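Local coordinates for protein glycosyltransferase Gtf1 (Streptococcus pneumoniae, PDB 4PQG) that is a glycosyltransferase with a GT-B-type domain and an added extended beta-sheet domain, and holds uridine-5'-diphosphate in a pocket, at residues E252-W266 and Q290-T302. Residues are numbered along the deposited sequence; the frame is centred on the assembly and turned at random.
Sequences EHYSENATNEDYILW and QNEVLQEQFAKYT
The ring of Y301 lies between I264 and an aliphatic part of its own helix: CB of I264 stands 3.6 Å from the ring centroid, almost on the normal, in a CH-pi contact, while CG of K300 covers the opposite face. A beta-branched isoleucine suits this place because CB and CG2 press on one face of Y301 while CG1 carries CD1 on to the amide of Q297. At the ring edge, the Y301 hydroxyl donates to the backbone oxygen of N260 (OH to O 2.6 Å), the hydroxyl standing some 31° out of the plane of the N260 carbonyl. The imidazole of H253 is gripped at its edge from both nitrogens. H253 ND1 accepts from Q290 NE2 at 2.8 Å in a nearly straight bond, and H253 NE2 donates to Q297 OE1 at 2.7 Å, an arrangement that holds the ring's rotation and is consistent with the proton on NE2; Q290 NE2 also donates to A251 O. A chi1 of 61° swings the imidazole toward the helix. V293 CG1 and W266 CZ3 also border the ring, and Y254 CD2 lies over one face, near the rim. Glutamine, with a donor and an acceptor on one long arm, serves twice: the extended chain of Q297 also sets NE2 3.3 Å above the centre of the Y254 ring, the amide plane steeply inclined to it. Nearer the surface, K300 NZ forms a salt bridge with E261 OE2 (2.9 Å) and donates to E261 O along a lone pair; its flexible chain can bend to meet both. D262 N closes an Asx turn and Y263 N adds an Asx motif, the two reaching N260 OD1 from opposite faces of its plane. The contact joins the loop following strand 244-248 to helix 288-301, which also packs on strand 308-310; F274 of helix 271-275 meets W266 and F298 edge-to-face.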
loop_
_atom_site.group_PDB
_atom_site.type_symbol
_atom_site.label_atom_id
_atom_site.label_comp_id
_atom_site.label_asym_id
_atom_site.label_seq_id
_atom_site.Cartn_x
_atom_site.Cartn_y
_atom_site.Cartn_z
ATOM N N GLU A 252 -10.465 3.672 10.066
ATOM C CA GLU A 252 -11.167 4.017 11.310
ATOM C C GLU A 252 -10.119 4.255 12.403
ATOM O O GLU A 252 -9.129 3.543 12.458
ATOM C CB GLU A 252 -12.106 2.873 11.697
ATOM C CG GLU A 252 -12.980 3.121 12.920
ATOM C CD GLU A 252 -13.894 4.320 12.747
ATOM O OE1 GLU A 252 -15.089 4.126 12.453
ATOM O OE2 GLU A 252 -13.420 5.472 12.883
ATOM N N HIS A 253 -10.324 5.242 13.277
ATOM C CA HIS A 253 -9.204 5.781 14.064
ATOM C C HIS A 253 -9.322 5.558 15.547
ATOM O O HIS A 253 -8.490 6.054 16.321
ATOM C CB HIS A 253 -9.095 7.278 13.789
ATOM C CG HIS A 253 -10.337 8.013 14.187
ATOM N ND1 HIS A 253 -11.371 8.194 13.333
ATOM C CD2 HIS A 253 -10.742 8.506 15.418
ATOM C CE1 HIS A 253 -12.378 8.805 13.983
ATOM N NE2 HIS A 253 -11.992 8.995 15.263
ATOM N N TYR A 254 -10.344 4.820 15.967
ATOM C CA TYR A 254 -10.550 4.497 17.375
ATOM C C TYR A 254 -11.334 3.181 17.459
ATOM O O TYR A 254 -11.912 2.738 16.466
ATOM C CB TYR A 254 -11.309 5.633 18.071
ATOM C CG TYR A 254 -12.803 5.590 17.828
ATOM C CD1 TYR A 254 -13.682 5.210 18.856
ATOM C CD2 TYR A 254 -13.339 5.879 16.569
ATOM C CE1 TYR A 254 -15.049 5.145 18.636
ATOM C CE2 TYR A 254 -14.709 5.799 16.340
ATOM C CZ TYR A 254 -15.550 5.437 17.379
ATOM O OH TYR A 254 -16.904 5.367 17.178
ATOM N N SER A 255 -11.337 2.551 18.629
ATOM C CA SER A 255 -12.082 1.317 18.831
ATOM C C SER A 255 -13.372 1.590 19.576
ATOM O O SER A 255 -13.382 1.962 20.769
ATOM C CB SER A 255 -11.250 0.268 19.558
ATOM O OG SER A 255 -10.100 -0.047 18.789
ATOM N N GLU A 256 -14.465 1.420 18.843
ATOM C CA GLU A 256 -15.785 1.662 19.379
ATOM C C GLU A 256 -16.084 0.755 20.568
ATOM O O GLU A 256 -16.581 1.228 21.586
ATOM C CB GLU A 256 -16.838 1.481 18.293
ATOM C CG GLU A 256 -18.149 2.142 18.650
ATOM C CD GLU A 256 -19.203 2.021 17.564
ATOM O OE1 GLU A 256 -18.994 1.275 16.577
ATOM O OE2 GLU A 256 -20.252 2.689 17.709
ATOM N N ASN A 257 -15.772 -0.536 20.454
ATOM C CA ASN A 257 -16.065 -1.470 21.557
ATOM C C ASN A 257 -15.344 -1.142 22.879
ATOM O O ASN A 257 -15.873 -1.417 23.948
ATOM C CB ASN A 257 -15.856 -2.938 21.153
ATOM C CG ASN A 257 -14.680 -3.129 20.217
ATOM O OD1 ASN A 257 -14.629 -2.533 19.127
ATOM N ND2 ASN A 257 -13.728 -3.971 20.624
ATOM N N ALA A 258 -14.170 -0.515 22.800
ATOM C CA ALA A 258 -13.388 -0.202 24.006
ATOM C C ALA A 258 -13.658 1.188 24.573
ATOM O O ALA A 258 -13.290 1.491 25.703
ATOM C CB ALA A 258 -11.902 -0.360 23.724
ATOM N N THR A 259 -14.276 2.034 23.763
ATOM C CA THR A 259 -14.490 3.434 24.095
ATOM C C THR A 259 -15.804 3.622 24.878
ATOM O O THR A 259 -16.791 2.932 24.634
ATOM C CB THR A 259 -14.444 4.262 22.791
ATOM O OG1 THR A 259 -13.138 4.115 22.207
ATOM C CG2 THR A 259 -14.761 5.743 23.022
ATOM N N ASN A 260 -15.780 4.524 25.857
ATOM C CA ASN A 260 -16.979 4.933 26.584
ATOM C C ASN A 260 -16.938 6.441 26.817
ATOM O O ASN A 260 -16.127 7.141 26.201
ATOM C CB ASN A 260 -17.146 4.134 27.887
ATOM C CG ASN A 260 -16.048 4.418 28.915
ATOM O OD1 ASN A 260 -15.516 5.522 29.003
ATOM N ND2 ASN A 260 -15.730 3.419 29.714
ATOM N N GLU A 261 -17.796 6.944 27.702
ATOM C CA GLU A 261 -17.912 8.385 27.932
ATOM C C GLU A 261 -16.627 9.037 28.444
ATOM O O GLU A 261 -16.319 10.188 28.095
ATOM C CB GLU A 261 -19.044 8.663 28.916
ATOM C CG GLU A 261 -19.872 9.881 28.551
ATOM C CD GLU A 261 -20.719 9.636 27.319
ATOM O OE1 GLU A 261 -21.622 8.776 27.398
ATOM O OE2 GLU A 261 -20.476 10.287 26.278
ATOM N N ASP A 262 -15.871 8.301 29.256
ATOM C CA ASP A 262 -14.692 8.860 29.920
ATOM C C ASP A 262 -13.340 8.455 29.331
ATOM O O ASP A 262 -12.323 9.089 29.625
ATOM C CB ASP A 262 -14.738 8.535 31.412
ATOM C CG ASP A 262 -15.953 9.139 32.087
ATOM O OD1 ASP A 262 -16.233 10.327 31.830
ATOM O OD2 ASP A 262 -16.637 8.425 32.844
ATOM N N TYR A 263 -13.347 7.415 28.503
ATOM C CA TYR A 263 -12.133 6.809 27.983
ATOM C C TYR A 263 -12.261 6.509 26.501
ATOM O O TYR A 263 -13.263 5.953 26.051
ATOM C CB TYR A 263 -11.849 5.513 28.757
ATOM C CG TYR A 263 -10.808 4.607 28.132
ATOM C CD1 TYR A 263 -9.441 4.848 28.314
ATOM C CD2 TYR A 263 -11.187 3.494 27.383
ATOM C CE1 TYR A 263 -8.483 4.010 27.751
ATOM C CE2 TYR A 263 -10.236 2.653 26.806
ATOM C CZ TYR A 263 -8.887 2.904 26.992
ATOM O OH TYR A 263 -7.946 2.054 26.426
ATOM N N ILE A 264 -11.231 6.854 25.745
ATOM C CA ILE A 264 -11.172 6.473 24.344
ATOM C C ILE A 264 -9.917 5.637 24.068
ATOM O O ILE A 264 -8.845 5.919 24.606
ATOM C CB ILE A 264 -11.231 7.695 23.405
ATOM C CG1 ILE A 264 -11.346 7.234 21.950
ATOM C CG2 ILE A 264 -10.042 8.625 23.627
ATOM C CD1 ILE A 264 -12.012 8.229 21.024
ATOM N N LEU A 265 -10.071 4.605 23.241
ATOM C CA LEU A 265 -8.930 3.865 22.741
ATOM C C LEU A 265 -8.788 4.183 21.259
ATOM O O LEU A 265 -9.656 3.832 20.471
ATOM C CB LEU A 265 -9.091 2.350 22.979
ATOM C CG LEU A 265 -8.097 1.391 22.276
ATOM C CD1 LEU A 265 -6.673 1.540 22.824
ATOM C CD2 LEU A 265 -8.555 -0.056 22.410
ATOM N N TRP A 266 -7.700 4.874 20.907
ATOM C CA TRP A 266 -7.350 5.178 19.523
ATOM C C TRP A 266 -6.880 3.932 18.818
ATOM O O TRP A 266 -6.433 2.997 19.474
ATOM C CB TRP A 266 -6.200 6.188 19.493
ATOM C CG TRP A 266 -6.472 7.519 20.172
ATOM C CD1 TRP A 266 -5.739 8.114 21.199
ATOM C CD2 TRP A 266 -7.558 8.474 19.878
ATOM N NE1 TRP A 266 -6.286 9.322 21.554
ATOM C CE2 TRP A 266 -7.372 9.601 20.794
ATOM C CE3 TRP A 266 -8.631 8.500 18.984
ATOM C CZ2 TRP A 266 -8.227 10.696 20.799
ATOM C CZ3 TRP A 266 -9.477 9.628 18.986
ATOM C CH2 TRP A 266 -9.280 10.689 19.876
ATOM N N GLN A 290 -16.026 11.300 9.194
ATOM C CA GLN A 290 -14.871 11.008 10.052
ATOM C C GLN A 290 -14.327 12.299 10.638
ATOM O O GLN A 290 -13.914 12.334 11.798
ATOM C CB GLN A 290 -13.767 10.250 9.324
ATOM C CG GLN A 290 -12.665 9.781 10.277
ATOM C CD GLN A 290 -11.773 8.714 9.682
ATOM O OE1 GLN A 290 -11.608 8.626 8.464
ATOM N NE2 GLN A 290 -11.188 7.891 10.548
ATOM N N ASN A 291 -14.369 13.358 9.836
ATOM C CA ASN A 291 -13.947 14.677 10.276
ATOM C C ASN A 291 -14.680 15.078 11.556
ATOM O O ASN A 291 -14.047 15.378 12.572
ATOM C CB ASN A 291 -14.136 15.701 9.142
ATOM C CG ASN A 291 -13.475 17.041 9.437
ATOM O OD1 ASN A 291 -13.482 17.518 10.570
ATOM N ND2 ASN A 291 -12.904 17.652 8.410
ATOM N N GLU A 292 -16.014 15.027 11.521
ATOM C CA GLU A 292 -16.845 15.427 12.662
ATOM C C GLU A 292 -16.645 14.523 13.880
ATOM O O GLU A 292 -16.553 15.004 15.018
ATOM C CB GLU A 292 -18.323 15.430 12.259
ATOM C CG GLU A 292 -18.637 16.363 11.095
ATOM C CD GLU A 292 -19.989 16.077 10.463
ATOM O OE1 GLU A 292 -20.910 15.653 11.199
ATOM O OE2 GLU A 292 -20.122 16.279 9.231
ATOM N N VAL A 293 -16.581 13.215 13.639
ATOM C CA VAL A 293 -16.323 12.239 14.708
ATOM C C VAL A 293 -15.018 12.566 15.434
ATOM O O VAL A 293 -14.988 12.708 16.657
ATOM C CB VAL A 293 -16.289 10.790 14.157
ATOM C CG1 VAL A 293 -15.676 9.835 15.179
ATOM C CG2 VAL A 293 -17.693 10.335 13.785
ATOM N N LEU A 294 -13.948 12.723 14.666
ATOM C CA LEU A 294 -12.639 12.987 15.241
ATOM C C LEU A 294 -12.622 14.325 15.976
ATOM O O LEU A 294 -12.108 14.411 17.099
ATOM C CB LEU A 294 -11.554 12.948 14.160
ATOM C CG LEU A 294 -10.079 13.027 14.594
ATOM C CD1 LEU A 294 -9.718 11.953 15.613
ATOM C CD2 LEU A 294 -9.172 12.955 13.366
ATOM N N GLN A 295 -13.194 15.363 15.358
ATOM C CA GLN A 295 -13.243 16.675 16.020
ATOM C C GLN A 295 -13.888 16.573 17.407
ATOM O O GLN A 295 -13.309 17.017 18.405
ATOM C CB GLN A 295 -13.940 17.733 15.151
ATOM C CG GLN A 295 -13.609 19.154 15.593
ATOM C CD GLN A 295 -12.208 19.569 15.189
ATOM O OE1 GLN A 295 -11.930 19.715 14.008
ATOM N NE2 GLN A 295 -11.317 19.766 16.173
ATOM N N GLU A 296 -15.066 15.957 17.462
ATOM C CA GLU A 296 -15.772 15.716 18.716
ATOM C C GLU A 296 -14.906 14.971 19.729
ATOM O O GLU A 296 -14.913 15.300 20.921
ATOM C CB GLU A 296 -17.073 14.929 18.479
ATOM C CG GLU A 296 -18.129 15.686 17.675
ATOM C CD GLU A 296 -19.334 14.828 17.277
ATOM O OE1 GLU A 296 -19.291 13.587 17.440
ATOM O OE2 GLU A 296 -20.341 15.400 16.792
ATOM N N GLN A 297 -14.179 13.953 19.270
ATOM C CA GLN A 297 -13.387 13.149 20.203
ATOM C C GLN A 297 -12.201 13.927 20.756
ATOM O O GLN A 297 -11.860 13.779 21.922
ATOM C CB GLN A 297 -12.966 11.818 19.579
ATOM C CG GLN A 297 -14.138 10.857 19.423
ATOM C CD GLN A 297 -13.865 9.752 18.429
ATOM O OE1 GLN A 297 -13.011 9.876 17.549
ATOM N NE2 GLN A 297 -14.580 8.656 18.575
ATOM N N PHE A 298 -11.585 14.761 19.921
ATOM C CA PHE A 298 -10.526 15.642 20.401
ATOM C C PHE A 298 -11.028 16.543 21.533
ATOM O O PHE A 298 -10.363 16.699 22.569
ATOM C CB PHE A 298 -9.913 16.451 19.242
ATOM C CG PHE A 298 -8.741 15.753 18.585
ATOM C CD1 PHE A 298 -7.631 15.365 19.345
ATOM C CD2 PHE A 298 -8.756 15.465 17.234
ATOM C CE1 PHE A 298 -6.558 14.700 18.765
ATOM C CE2 PHE A 298 -7.689 14.824 16.643
ATOM C CZ PHE A 298 -6.585 14.437 17.410
ATOM N N ALA A 299 -12.227 17.091 21.345
ATOM C CA ALA A 299 -12.846 17.973 22.338
ATOM C C ALA A 299 -13.247 17.220 23.595
ATOM O O ALA A 299 -13.083 17.727 24.698
ATOM C CB ALA A 299 -14.047 18.693 21.735
ATOM N N LYS A 300 -13.757 16.003 23.431
ATOM C CA LYS A 300 -14.271 15.228 24.561
ATOM C C LYS A 300 -13.168 14.571 25.406
ATOM O O LYS A 300 -13.275 14.489 26.637
ATOM C CB LYS A 300 -15.254 14.172 24.048
ATOM C CG LYS A 300 -16.172 13.583 25.102
ATOM C CD LYS A 300 -16.746 12.257 24.628
ATOM C CE LYS A 300 -18.163 12.044 25.119
ATOM N NZ LYS A 300 -18.230 12.053 26.604
ATOM N N TYR A 301 -12.108 14.102 24.755
ATOM C CA TYR A 301 -11.113 13.271 25.448
ATOM C C TYR A 301 -9.728 13.886 25.652
ATOM O O TYR A 301 -8.917 13.342 26.414
ATOM C CB TYR A 301 -10.965 11.919 24.740
ATOM C CG TYR A 301 -12.246 11.125 24.638
ATOM C CD1 TYR A 301 -12.725 10.386 25.724
ATOM C CD2 TYR A 301 -12.965 11.092 23.451
ATOM C CE1 TYR A 301 -13.895 9.648 25.626
ATOM C CE2 TYR A 301 -14.128 10.352 23.338
ATOM C CZ TYR A 301 -14.589 9.635 24.427
ATOM O OH TYR A 301 -15.751 8.918 24.318
ATOM N N THR A 302 -9.454 14.998 24.972
ATOM C CA THR A 302 -8.121 15.594 24.974
ATOM C C THR A 302 -8.162 17.105 25.248
ATOM O O THR A 302 -9.222 17.725 25.226
ATOM C CB THR A 302 -7.373 15.361 23.636
ATOM O OG1 THR A 302 -7.695 16.401 22.709
ATOM C CG2 THR A 302 -7.706 13.991 23.015
#